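Histone-lysine N-methyltransferase, H3 lysine-9 specific SUVH4 (PDB 4QEO) catalyses H3K9 methylation of histones, binds methylated DNA, and is required to maintain CpNpG and asymmetric DNA methylation. Local coordinates at residues Ser175-Arg180 with Tyr374-Ser379; Thr299-Lys302 with Cys306-Leu309; Asn313-Asp318 with Asp329-Cys334; Thr348-Leu353 with Val472-Gln477. All coordinates share one frame; numbering follows the deposited sequence.

In the fold
Interactions 2, 3 and 4 form a continuous group around the triangular zinc cluster. Interactions 2 and 3 have centres about 9 Å apart and share one zinc ion, held by Cys306 from the first and Cys334 from the second. Interaction 4, its centre about 10 Å from that of interaction 3, joins it through a probable hydrogen bond of 2.8 Å between Ser349 OG and Glu333 OE2 and reaches strand 467-473 of the SET domain. Interaction 1 touches none of the others: its centre is about 20 Å from that of interaction 3, nearest atoms about 5 Å. It joins the methyl-DNA-binding SRA domain to the SET domain, away from zinc and cofactor sites, and its Arg180 reaches bound DNA.

Interaction 1: Ser175-Arg180 with Tyr374-Ser379; sequences SSYTKR and YIPAGS. With nucleotides of chain B.
Two loops approach most closely at Thr178 and Tyr374, whose CA atoms lie 6.9 Å apart, and the second loop then folds into a type II beta turn from Pro376 to Ser379. Thr178 OG1 comes to 3.4 Å from Tyr374 CB, the two side chains crossing at about a right angle. The Thr178 chi1 of -40° sets OG1 beside the backbone N and turns it onto the root of the tyrosine. Ser175 OG arrives in the plane of the Tyr374 ring, at its edge, 3.9 Å from CD2. The backbone N of Tyr374 is buried here and has no partner in the model. Farther along, the apolar part is small: Tyr177 CB rests 3.8 Å from Pro376 CG, while the phenol runs on to a hydrogen bond with Asp321. Within the turn, Pro376 O accepts Ser379 OG at 2.9 Å and Ser379 N at 3.1 Å, both from one face of the carbonyl plane. Gly378, with phi at 100°, occupies a position where a CB would press on the carbonyl O of Ala377. At the far end, Arg180 turns a guanidinium edge to the DNA, NH2 lying 2.5 Å from OP2 of DA8 of chain B, a very short distance to be read with caution. The 175-180 loop joins the antiparallel SRA strands 165-172 and 180-197, and Phe70 of that domain meets the Tyr374 ring nearly perpendicularly. The 374-379 loop leads from strand 367-371 to strand 380-383 of the SET domain, with Pro376 packed on Arg323 of strand 323-324 and the backbone of Gly378 hydrogen-bonded to that of Ala488 in strand 483-488.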
loop_
_atom_site.group_PDB
_atom_site.type_symbol
_atom_site.label_atom_id
_atom_site.label_comp_id
_atom_site.label_asym_id
_atom_site.label_seq_id
_atom_site.Cartn_x
_atom_site.Cartn_y
_atom_site.Cartn_z
ATOM N N SER A 175 -7.568 8.948 -9.693
ATOM C CA SER A 175 -6.537 9.133 -8.689
ATOM C C SER A 175 -5.298 9.649 -9.397
ATOM O O SER A 175 -5.119 9.404 -10.591
ATOM C CB SER A 175 -6.224 7.796 -8.013
ATOM O OG SER A 175 -5.605 7.980 -6.752
ATOM N N SER A 176 -4.452 10.367 -8.665
ATOM C CA SER A 176 -3.212 10.894 -9.227
ATOM C C SER A 176 -2.329 9.782 -9.799
ATOM O O SER A 176 -1.707 9.953 -10.847
ATOM C CB SER A 176 -2.428 11.691 -8.171
ATOM O OG SER A 176 -3.042 12.941 -7.879
ATOM N N TYR A 177 -2.259 8.666 -9.074
ATOM C CA TYR A 177 -1.281 7.633 -9.339
ATOM C C TYR A 177 -1.795 6.263 -9.698
ATOM O O TYR A 177 -1.074 5.472 -10.241
ATOM C CB TYR A 177 -0.383 7.512 -8.128
ATOM C CG TYR A 177 0.264 8.804 -7.750
ATOM C CD1 TYR A 177 0.899 9.576 -8.691
ATOM C CD2 TYR A 177 0.241 9.252 -6.466
ATOM C CE1 TYR A 177 1.505 10.757 -8.352
ATOM C CE2 TYR A 177 0.830 10.437 -6.125
ATOM C CZ TYR A 177 1.462 11.186 -7.076
ATOM O OH TYR A 177 2.042 12.360 -6.736
ATOM N N THR A 178 -3.031 5.972 -9.339
ATOM C CA THR A 178 -3.582 4.637 -9.552
ATOM C C THR A 178 -4.716 4.675 -10.534
ATOM O O THR A 178 -5.750 5.191 -10.261
ATOM C CB THR A 178 -4.145 4.109 -8.252
ATOM O OG1 THR A 178 -3.284 4.473 -7.178
ATOM C CG2 THR A 178 -4.317 2.606 -8.311
ATOM N N LYS A 179 -4.497 4.163 -11.709
ATOM C CA LYS A 179 -5.529 4.132 -12.690
ATOM C C LYS A 179 -6.669 3.145 -12.446
ATOM O O LYS A 179 -7.808 3.413 -12.716
ATOM C CB LYS A 179 -4.889 3.928 -14.038
ATOM C CG LYS A 179 -4.044 5.119 -14.476
ATOM C CD LYS A 179 -4.888 6.116 -15.236
ATOM C CE LYS A 179 -4.045 7.093 -16.019
ATOM N NZ LYS A 179 -3.494 6.421 -17.214
ATOM N N ARG A 180 -6.292 1.968 -11.989
ATOM C CA ARG A 180 -7.210 0.864 -11.780
ATOM C C ARG A 180 -6.950 0.057 -10.513
ATOM O O ARG A 180 -5.845 -0.060 -10.069
ATOM C CB ARG A 180 -7.221 -0.042 -12.985
ATOM C CG ARG A 180 -8.562 -0.707 -13.156
ATOM C CD ARG A 180 -9.058 -0.740 -14.586
ATOM N NE ARG A 180 -8.948 -2.096 -14.997
ATOM C CZ ARG A 180 -9.218 -2.556 -16.196
ATOM N NH1 ARG A 180 -9.647 -1.739 -17.136
ATOM N NH2 ARG A 180 -9.047 -3.822 -16.426
ATOM N N TYR A 374 -5.452 7.058 -2.806
ATOM C CA TYR A 374 -4.527 5.937 -2.849
ATOM C C TYR A 374 -3.092 6.391 -2.632
ATOM O O TYR A 374 -2.672 7.403 -3.186
ATOM C CB TYR A 374 -4.675 5.212 -4.188
ATOM C CG TYR A 374 -5.958 4.403 -4.284
ATOM C CD1 TYR A 374 -6.054 3.155 -3.691
ATOM C CD2 TYR A 374 -7.073 4.895 -4.957
ATOM C CE1 TYR A 374 -7.225 2.407 -3.770
ATOM C CE2 TYR A 374 -8.246 4.157 -5.034
ATOM C CZ TYR A 374 -8.318 2.918 -4.437
ATOM O OH TYR A 374 -9.482 2.179 -4.517
ATOM N N ILE A 375 -2.360 5.654 -1.797
ATOM C CA ILE A 375 -0.937 5.906 -1.571
ATOM C C ILE A 375 -0.094 4.701 -2.020
ATOM O O ILE A 375 -0.149 3.629 -1.405
ATOM C CB ILE A 375 -0.641 6.208 -0.093
ATOM C CG1 ILE A 375 -1.456 7.417 0.373
ATOM C CG2 ILE A 375 0.849 6.452 0.110
ATOM C CD1 ILE A 375 -1.233 7.792 1.817
ATOM N N PRO A 376 0.671 4.864 -3.111
ATOM C CA PRO A 376 1.499 3.759 -3.603
ATOM C C PRO A 376 2.639 3.439 -2.642
ATOM O O PRO A 376 3.195 4.342 -2.009
ATOM C CB PRO A 376 2.060 4.299 -4.930
ATOM C CG PRO A 376 1.127 5.410 -5.319
ATOM C CD PRO A 376 0.704 6.024 -4.017
ATOM N N ALA A 377 2.984 2.161 -2.547
ATOM C CA ALA A 377 4.094 1.712 -1.708
ATOM C C ALA A 377 5.392 2.374 -2.154
ATOM O O ALA A 377 5.711 2.369 -3.337
ATOM C CB ALA A 377 4.227 0.189 -1.791
ATOM N N GLY A 378 6.137 2.933 -1.206
ATOM C CA GLY A 378 7.372 3.621 -1.517
ATOM C C GLY A 378 7.203 5.126 -1.549
ATOM O O GLY A 378 8.186 5.854 -1.594
ATOM N N SER A 379 5.962 5.603 -1.527
ATOM C CA SER A 379 5.715 7.040 -1.574
ATOM C C SER A 379 6.041 7.626 -0.221
ATOM O O SER A 379 5.749 7.009 0.815
ATOM C CB SER A 379 4.254 7.360 -1.928
ATOM O OG SER A 379 3.883 6.855 -3.202
ATOM P P DA B 8 -8.524 -7.179 -17.680
ATOM O OP1 DA B 8 -8.985 -7.698 -16.432
ATOM O OP2 DA B 8 -8.524 -5.776 -17.889
ATOM O "O5'" DA B 8 -7.036 -7.703 -17.729
ATOM C "C5'" DA B 8 -6.122 -7.171 -18.668
ATOM C "C4'" DA B 8 -4.830 -6.812 -17.986
ATOM O "O4'" DA B 8 -3.781 -6.818 -18.960
ATOM C "C3'" DA B 8 -4.815 -5.407 -17.410
ATOM O "O3'" DA B 8 -3.884 -5.347 -16.332
ATOM C "C2'" DA B 8 -4.454 -4.571 -18.621
ATOM C "C1'" DA B 8 -3.628 -5.518 -19.490
ATOM N N9 DA B 8 -3.978 -5.578 -20.904
ATOM C C8 DA B 8 -5.205 -5.464 -21.498
ATOM N N7 DA B 8 -5.180 -5.621 -22.796
ATOM C C5 DA B 8 -3.847 -5.873 -23.074
ATOM C C6 DA B 8 -3.162 -6.129 -24.274
ATOM N N6 DA B 8 -3.752 -6.186 -25.465
ATOM N N1 DA B 8 -1.836 -6.343 -24.202
ATOM C C2 DA B 8 -1.242 -6.283 -23.009
ATOM N N3 DA B 8 -1.775 -6.062 -21.815
ATOM C C4 DA B 8 -3.097 -5.859 -21.918
#

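Interaction 2: Thr299-Lys302 with Cys306-Leu309; sequences TDSK and CAKL. With ZN (zinc ion), chain F.
Lys302, which meets Lys308 across the contact, gives its backbone N to Asp300 OD1 in a 2.6 Å hydrogen bond with an N-H...O angle of 154°. The N-H comes from above the carboxylate plane, about 60° out of it, and closes an Asx turn; Asp300 OD2 takes the backbone N of Lys303, so both carboxylate oxygens hold the chain just ahead of helix 305-309. The loop lies nearest that helix at Ser301 and Ala307, with CA atoms 5.4 Å apart. Ser301 OG, turned anti to its own backbone N (chi1 175°), passes 3.7 Å from the Ala307 methyl CB and is hydrogen-bonded to Gly312 O. Lys308 reaches back alongside the loop, straight as far as CE, which sits 3.1 Å from Lys302 O. A bend at the last torsion keeps NZ at 3.2 Å from Lys302 O. The ammonium of Lys302 is 5.2 Å away from Lys308 NZ, so the two like charges probably repel at this exposed edge of the contact. On the inner side, the Ala307 methyl packs against Phe314. One residue earlier, Cys306 SG binds a zinc ion at 2.1 Å, a site completed by Cys292, Cys334 and Cys338. The Asx turn and the helix that follows it thus supply one of the four cysteine ligands of one zinc ion in the triangular three-zinc cluster of the pre-SET domain.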
loop_
_atom_site.group_PDB
_atom_site.type_symbol
_atom_site.label_atom_id
_atom_site.label_comp_id
_atom_site.label_asym_id
_atom_site.label_seq_id
_atom_site.Cartn_x
_atom_site.Cartn_y
_atom_site.Cartn_z
ATOM N N THR A 299 20.597 11.858 -12.734
ATOM C CA THR A 299 20.165 10.691 -13.500
ATOM C C THR A 299 21.264 9.638 -13.652
ATOM O O THR A 299 20.991 8.439 -13.662
ATOM C CB THR A 299 19.693 11.108 -14.902
ATOM O OG1 THR A 299 20.733 11.854 -15.551
ATOM C CG2 THR A 299 18.450 11.976 -14.796
ATOM N N ASP A 300 22.505 10.086 -13.774
ATOM C CA ASP A 300 23.604 9.152 -13.974
ATOM C C ASP A 300 24.349 8.871 -12.680
ATOM O O ASP A 300 24.916 9.776 -12.065
ATOM C CB ASP A 300 24.561 9.679 -15.043
ATOM C CG ASP A 300 25.911 8.988 -15.017
ATOM O OD1 ASP A 300 25.983 7.783 -14.693
ATOM O OD2 ASP A 300 26.908 9.663 -15.339
ATOM N N SER A 301 24.371 7.599 -12.292
ATOM C CA SER A 301 25.051 7.171 -11.075
ATOM C C SER A 301 26.578 7.279 -11.147
ATOM O O SER A 301 27.252 7.252 -10.115
ATOM C CB SER A 301 24.649 5.743 -10.717
ATOM O OG SER A 301 25.392 5.286 -9.604
ATOM N N LYS A 302 27.120 7.388 -12.359
ATOM C CA LYS A 302 28.554 7.607 -12.528
ATOM C C LYS A 302 28.935 8.996 -12.029
ATOM O O LYS A 302 29.717 9.130 -11.094
ATOM C CB LYS A 302 28.967 7.444 -13.995
ATOM C CG LYS A 302 28.883 6.019 -14.526
ATOM C CD LYS A 302 30.031 5.174 -13.995
ATOM C CE LYS A 302 31.377 5.790 -14.352
ATOM N NZ LYS A 302 32.483 5.213 -13.539
ATOM N N CYS A 306 26.016 11.868 -5.000
ATOM C CA CYS A 306 25.005 11.501 -4.015
ATOM C C CYS A 306 24.613 10.024 -4.232
ATOM O O CYS A 306 24.475 9.239 -3.277
ATOM C CB CYS A 306 23.820 12.487 -4.053
ATOM S SG CYS A 306 24.310 14.290 -3.882
ATOM N N ALA A 307 24.511 9.632 -5.498
ATOM C CA ALA A 307 24.305 8.230 -5.850
ATOM C C ALA A 307 25.423 7.374 -5.264
ATOM O O ALA A 307 25.164 6.327 -4.664
ATOM C CB ALA A 307 24.260 8.064 -7.357
ATOM N N LYS A 308 26.662 7.836 -5.437
ATOM C CA LYS A 308 27.826 7.140 -4.905
ATOM C C LYS A 308 27.695 6.948 -3.399
ATOM O O LYS A 308 28.021 5.884 -2.866
ATOM C CB LYS A 308 29.108 7.903 -5.230
ATOM C CG LYS A 308 29.437 7.961 -6.710
ATOM C CD LYS A 308 30.788 8.624 -6.939
ATOM C CE LYS A 308 31.174 8.598 -8.406
ATOM N NZ LYS A 308 31.123 7.214 -8.956
ATOM N N LEU A 309 27.208 7.981 -2.717
ATOM C CA LEU A 309 26.926 7.882 -1.293
ATOM C C LEU A 309 25.924 6.764 -1.022
ATOM O O LEU A 309 26.003 6.089 0.005
ATOM C CB LEU A 309 26.378 9.202 -0.746
ATOM C CG LEU A 309 27.360 10.310 -0.361
ATOM C CD1 LEU A 309 26.595 11.547 0.083
ATOM C CD2 LEU A 309 28.322 9.846 0.731
HETATM ZN ZN ZN F . 23.199 15.694 -5.046
#

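Interaction 3: Asn313-Asp318 with Asp329-Cys334; sequences NFPYVD and DVVFEC. With ZN (zinc ion), chain F; ZN (zinc ion), chain G.
Tyr316 and Glu333 make the tight, buried part of this contact: the phenol OH lies 2.6 Å from Glu333 OE2, in a hydrogen bond whose geometry is weak. The two side chains cross at about a right angle, and ring and carboxylate planes stand 53° apart. Glu333 reaches the ring with its chain extended beyond CG (chi2 -174°), and CG sits in the ring plane at the edge, 3.8 Å from Tyr316 CE2. Beside them, Val331 CG1 touches Pro315 CG at 3.8 Å and Tyr316 CE2 at 3.9 Å. The carboxylate is held further, OE1 by a salt bridge to Arg483 and a hydrogen bond from Gln350, and OE2 by Ser349. By contrast the outer ends of the segments diverge: Asp318 and Asp329 are exposed, and the Phe332 ring leads away to Leu309. With an alanine in place of Tyr316, Glu333 OE2 would probably lose its phenol partner and Val331 CG1 much of the surface it packs against. Directly after Glu333, Cys334 SG bridges two zinc ions, at 2.5 Å from the ion in chain F and 2.2 Å from that in chain G, the shared thiolate characteristic of the pre-SET triangular cluster.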
loop_
_atom_site.group_PDB
_atom_site.type_symbol
_atom_site.label_atom_id
_atom_site.label_comp_id
_atom_site.label_asym_id
_atom_site.label_seq_id
_atom_site.Cartn_x
_atom_site.Cartn_y
_atom_site.Cartn_z
ATOM N N ASN A 313 24.025 3.780 -6.613
ATOM C CA ASN A 313 22.710 3.712 -7.241
ATOM C C ASN A 313 21.706 4.648 -6.581
ATOM O O ASN A 313 21.837 4.985 -5.409
ATOM C CB ASN A 313 22.193 2.273 -7.217
ATOM C CG ASN A 313 22.673 1.501 -5.995
ATOM O OD1 ASN A 313 22.408 1.887 -4.856
ATOM N ND2 ASN A 313 23.378 0.400 -6.232
ATOM N N PHE A 314 20.708 5.074 -7.344
ATOM C CA PHE A 314 19.645 5.907 -6.802
ATOM C C PHE A 314 18.622 5.079 -6.028
ATOM O O PHE A 314 18.134 4.061 -6.522
ATOM C CB PHE A 314 18.968 6.710 -7.910
ATOM C CG PHE A 314 19.879 7.705 -8.554
ATOM C CD1 PHE A 314 20.146 8.915 -7.932
ATOM C CD2 PHE A 314 20.493 7.423 -9.765
ATOM C CE1 PHE A 314 21.006 9.839 -8.514
ATOM C CE2 PHE A 314 21.345 8.346 -10.356
ATOM C CZ PHE A 314 21.601 9.553 -9.727
ATOM N N PRO A 315 18.328 5.509 -4.793
ATOM C CA PRO A 315 17.379 4.827 -3.907
ATOM C C PRO A 315 15.930 5.064 -4.330
ATOM O O PRO A 315 15.058 4.268 -3.979
ATOM C CB PRO A 315 17.674 5.448 -2.534
ATOM C CG PRO A 315 18.247 6.800 -2.850
ATOM C CD PRO A 315 19.034 6.615 -4.117
ATOM N N TYR A 316 15.684 6.128 -5.090
ATOM C CA TYR A 316 14.336 6.431 -5.556
ATOM C C TYR A 316 14.211 6.170 -7.034
ATOM O O TYR A 316 15.170 6.361 -7.784
ATOM C CB TYR A 316 13.961 7.890 -5.316
ATOM C CG TYR A 316 13.970 8.340 -3.875
ATOM C CD1 TYR A 316 12.950 7.977 -3.001
ATOM C CD2 TYR A 316 14.982 9.170 -3.402
ATOM C CE1 TYR A 316 12.947 8.404 -1.690
ATOM C CE2 TYR A 316 14.994 9.602 -2.092
ATOM C CZ TYR A 316 13.978 9.224 -1.241
ATOM O OH TYR A 316 13.998 9.668 0.058
ATOM N N VAL A 317 13.016 5.748 -7.445
ATOM C CA VAL A 317 12.689 5.631 -8.851
ATOM C C VAL A 317 11.730 6.761 -9.212
ATOM O O VAL A 317 10.952 7.225 -8.375
ATOM C CB VAL A 317 12.081 4.238 -9.196
ATOM C CG1 VAL A 317 10.677 4.094 -8.638
ATOM C CG2 VAL A 317 12.100 4.005 -10.694
ATOM N N ASP A 318 11.807 7.216 -10.455
ATOM C CA ASP A 318 11.017 8.349 -10.913
ATOM C C ASP A 318 9.648 7.891 -11.365
ATOM O O ASP A 318 9.368 7.831 -12.563
ATOM C CB ASP A 318 11.724 9.051 -12.077
ATOM C CG ASP A 318 11.025 10.330 -12.493
ATOM O OD1 ASP A 318 10.165 10.805 -11.724
ATOM O OD2 ASP A 318 11.338 10.866 -13.577
ATOM N N ASP A 329 19.436 1.458 5.755
ATOM C CA ASP A 329 19.954 2.055 6.979
ATOM C C ASP A 329 19.835 3.568 6.879
ATOM O O ASP A 329 19.379 4.232 7.815
ATOM C CB ASP A 329 21.415 1.662 7.210
ATOM C CG ASP A 329 21.558 0.278 7.808
ATOM O OD1 ASP A 329 20.538 -0.275 8.273
ATOM O OD2 ASP A 329 22.690 -0.255 7.823
ATOM N N VAL A 330 20.237 4.116 5.738
ATOM C CA VAL A 330 20.095 5.555 5.515
ATOM C C VAL A 330 20.006 5.873 4.022
ATOM O O VAL A 330 20.640 5.220 3.197
ATOM C CB VAL A 330 21.234 6.363 6.197
ATOM C CG1 VAL A 330 22.569 6.073 5.544
ATOM C CG2 VAL A 330 20.934 7.872 6.185
ATOM N N VAL A 331 19.182 6.857 3.679
ATOM C CA VAL A 331 19.082 7.325 2.302
ATOM C C VAL A 331 19.827 8.658 2.205
ATOM O O VAL A 331 19.694 9.510 3.080
ATOM C CB VAL A 331 17.588 7.480 1.853
ATOM C CG1 VAL A 331 17.473 8.286 0.567
ATOM C CG2 VAL A 331 16.931 6.123 1.675
ATOM N N PHE A 332 20.637 8.816 1.163
ATOM C CA PHE A 332 21.401 10.041 0.960
ATOM C C PHE A 332 20.789 10.869 -0.157
ATOM O O PHE A 332 20.971 10.576 -1.339
ATOM C CB PHE A 332 22.854 9.727 0.618
ATOM C CG PHE A 332 23.652 9.173 1.768
ATOM C CD1 PHE A 332 24.257 10.018 2.685
ATOM C CD2 PHE A 332 23.822 7.808 1.916
ATOM C CE1 PHE A 332 25.009 9.510 3.737
ATOM C CE2 PHE A 332 24.573 7.293 2.964
ATOM C CZ PHE A 332 25.169 8.148 3.873
ATOM N N GLU A 333 20.056 11.901 0.231
ATOM C CA GLU A 333 19.404 12.765 -0.728
ATOM C C GLU A 333 20.291 13.934 -1.117
ATOM O O GLU A 333 21.198 14.332 -0.374
ATOM C CB GLU A 333 18.085 13.294 -0.164
ATOM C CG GLU A 333 16.927 12.308 -0.278
ATOM C CD GLU A 333 15.590 12.892 0.163
ATOM O OE1 GLU A 333 15.539 14.069 0.582
ATOM O OE2 GLU A 333 14.580 12.167 0.092
ATOM N N CYS A 334 20.008 14.480 -2.292
ATOM C CA CYS A 334 20.597 15.736 -2.710
ATOM C C CYS A 334 20.205 16.835 -1.718
ATOM O O CYS A 334 19.128 16.795 -1.105
ATOM C CB CYS A 334 20.164 16.080 -4.138
ATOM S SG CYS A 334 20.856 14.976 -5.434
HETATM ZN ZN ZN F . 23.199 15.694 -5.046
HETATM ZN ZN ZN G . 20.033 15.778 -7.338
#

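Interaction 4: Thr348-Leu353 with Val472-Gln477; sequences TSQKRL and VLSSHQ
Ser349 and Gln350, at the end of a short 3-10 segment, face Val472 and Ser474, where strand 467-473 gives way to loop. The backbones stay well apart, with 8.5 Å between the CA atoms of Ser349 and Val472 and 9.3 Å between those of Gln350 and Ser474, and the side chains span the gap. A weak bond of 3.4 Å from Lys351 N to Thr348 O rounds off the 3-10 turn. Gln350 reaches across with its chain extended beyond CG (chi2 162°), which brings the amide NE2 to 3.7 Å from Ser474 CB. This touch is plain packing; NE2 is hydrogen-bonded to Cys334 O and the amide oxygen accepts from Arg347, so both ends of the amide are held and its flip is set. Ser474 OG sits between the backbone N and the carbonyl carbon (chi1 47°) and pairs with Arg483 NH1. Ser349 OG, bonded to Arg483 NH2, comes only as near as 4.2 Å to Val472 CG1. The direct contact is therefore slight, burying 98 Å². Arg483 joins the segments through Ser349 OG and Ser474 OG; Glu333 does so by holding Ser349 and Gln350 with its carboxylate while its backbone bonds to Leu473. Val472 packs on Arg483 and Val485 of strand 483-488, antiparallel to its own strand. Leu473 is also bonded by its backbone to Val331, so strand 331-332 lies parallel to strand 467-473, and Thr348 and Ser349 pack on Tyr316 of strand 316-317.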
loop_
_atom_site.group_PDB
_atom_site.type_symbol
_atom_site.label_atom_id
_atom_site.label_comp_id
_atom_site.label_asym_id
_atom_site.label_seq_id
_atom_site.Cartn_x
_atom_site.Cartn_y
_atom_site.Cartn_z
ATOM N N THR A 348 13.348 13.185 -3.395
ATOM C CA THR A 348 11.962 12.716 -3.182
ATOM C C THR A 348 11.248 13.153 -1.883
ATOM O O THR A 348 10.142 13.691 -1.952
ATOM C CB THR A 348 11.840 11.199 -3.398
ATOM O OG1 THR A 348 12.058 10.918 -4.783
ATOM C CG2 THR A 348 10.440 10.680 -2.988
ATOM N N SER A 349 11.875 12.981 -0.716
ATOM C CA SER A 349 11.183 13.302 0.539
ATOM C C SER A 349 11.097 14.796 0.854
ATOM O O SER A 349 10.471 15.193 1.839
ATOM C CB SER A 349 11.797 12.557 1.725
ATOM O OG SER A 349 13.008 13.157 2.125
ATOM N N GLN A 350 11.715 15.624 0.018
ATOM C CA GLN A 350 11.729 17.064 0.257
ATOM C C GLN A 350 10.542 17.736 -0.416
ATOM O O GLN A 350 10.272 18.917 -0.214
ATOM C CB GLN A 350 13.024 17.686 -0.274
ATOM C CG GLN A 350 14.275 17.248 0.473
ATOM C CD GLN A 350 15.562 17.510 -0.320
ATOM O OE1 GLN A 350 15.696 18.522 -1.025
ATOM N NE2 GLN A 350 16.511 16.597 -0.200
ATOM N N LYS A 351 9.840 16.978 -1.239
ATOM C CA LYS A 351 8.795 17.574 -2.042
ATOM C C LYS A 351 7.513 17.801 -1.240
ATOM O O LYS A 351 7.375 17.337 -0.099
ATOM C CB LYS A 351 8.581 16.751 -3.314
ATOM C CG LYS A 351 9.842 16.773 -4.180
ATOM C CD LYS A 351 9.721 15.961 -5.455
ATOM C CE LYS A 351 11.013 16.067 -6.275
ATOM N NZ LYS A 351 10.898 15.372 -7.589
ATOM N N ARG A 352 6.592 18.544 -1.835
ATOM C CA ARG A 352 5.394 18.972 -1.139
ATOM C C ARG A 352 4.481 17.783 -0.882
ATOM O O ARG A 352 4.568 16.759 -1.565
ATOM C CB ARG A 352 4.664 20.009 -1.974
ATOM C CG ARG A 352 4.244 19.462 -3.297
ATOM C CD ARG A 352 3.772 20.561 -4.206
ATOM N NE ARG A 352 3.239 20.018 -5.448
ATOM C CZ ARG A 352 2.826 20.768 -6.461
ATOM N NH1 ARG A 352 2.889 22.088 -6.360
ATOM N NH2 ARG A 352 2.349 20.201 -7.562
ATOM N N LEU A 353 3.614 17.926 0.113
ATOM C CA LEU A 353 2.671 16.879 0.458
ATOM C C LEU A 353 1.862 16.512 -0.785
ATOM O O LEU A 353 1.274 17.380 -1.431
ATOM C CB LEU A 353 1.772 17.345 1.607
ATOM C CG LEU A 353 0.624 16.415 1.997
ATOM C CD1 LEU A 353 1.162 15.060 2.421
ATOM C CD2 LEU A 353 -0.188 17.056 3.112
ATOM N N VAL A 472 16.993 9.716 6.641
ATOM C CA VAL A 472 17.467 10.394 5.442
ATOM C C VAL A 472 18.476 11.484 5.818
ATOM O O VAL A 472 18.212 12.279 6.719
ATOM C CB VAL A 472 16.297 11.061 4.682
ATOM C CG1 VAL A 472 16.811 11.800 3.446
ATOM C CG2 VAL A 472 15.240 10.035 4.308
ATOM N N LEU A 473 19.626 11.498 5.142
ATOM C CA LEU A 473 20.582 12.602 5.245
ATOM C C LEU A 473 20.586 13.402 3.937
ATOM O O LEU A 473 20.632 12.826 2.846
ATOM C CB LEU A 473 21.990 12.071 5.542
ATOM C CG LEU A 473 22.203 11.463 6.932
ATOM C CD1 LEU A 473 23.513 10.685 6.996
ATOM C CD2 LEU A 473 22.160 12.535 8.008
ATOM N N SER A 474 20.521 14.724 4.040
ATOM C CA SER A 474 20.510 15.573 2.841
ATOM C C SER A 474 21.327 16.834 3.050
ATOM O O SER A 474 22.148 17.198 2.203
ATOM C CB SER A 474 19.082 15.970 2.453
ATOM O OG SER A 474 18.346 16.425 3.584
ATOM N N SER A 475 21.095 17.509 4.170
ATOM C CA SER A 475 21.832 18.751 4.437
ATOM C C SER A 475 23.150 18.514 5.160
ATOM O O SER A 475 24.009 19.388 5.162
ATOM C CB SER A 475 20.984 19.752 5.217
ATOM O OG SER A 475 20.770 19.293 6.537
ATOM N N HIS A 476 23.309 17.340 5.766
ATOM C CA HIS A 476 24.567 16.985 6.432
ATOM C C HIS A 476 24.736 15.466 6.530
ATOM O O HIS A 476 23.881 14.710 6.077
ATOM C CB HIS A 476 24.649 17.613 7.825
ATOM C CG HIS A 476 23.573 17.145 8.759
ATOM N ND1 HIS A 476 23.532 15.866 9.268
ATOM C CD2 HIS A 476 22.501 17.789 9.274
ATOM C CE1 HIS A 476 22.479 15.741 10.056
ATOM N NE2 HIS A 476 21.837 16.896 10.079
ATOM N N GLN A 477 25.844 15.038 7.128
ATOM C CA GLN A 477 26.227 13.630 7.172
ATOM C C GLN A 477 26.310 13.102 8.592
ATOM O O GLN A 477 26.978 12.106 8.843
ATOM C CB GLN A 477 27.588 13.428 6.518
ATOM C CG GLN A 477 27.611 12.410 5.410
ATOM C CD GLN A 477 27.500 13.057 4.051
ATOM O OE1 GLN A 477 26.401 13.287 3.551
ATOM N NE2 GLN A 477 28.642 13.368 3.448
#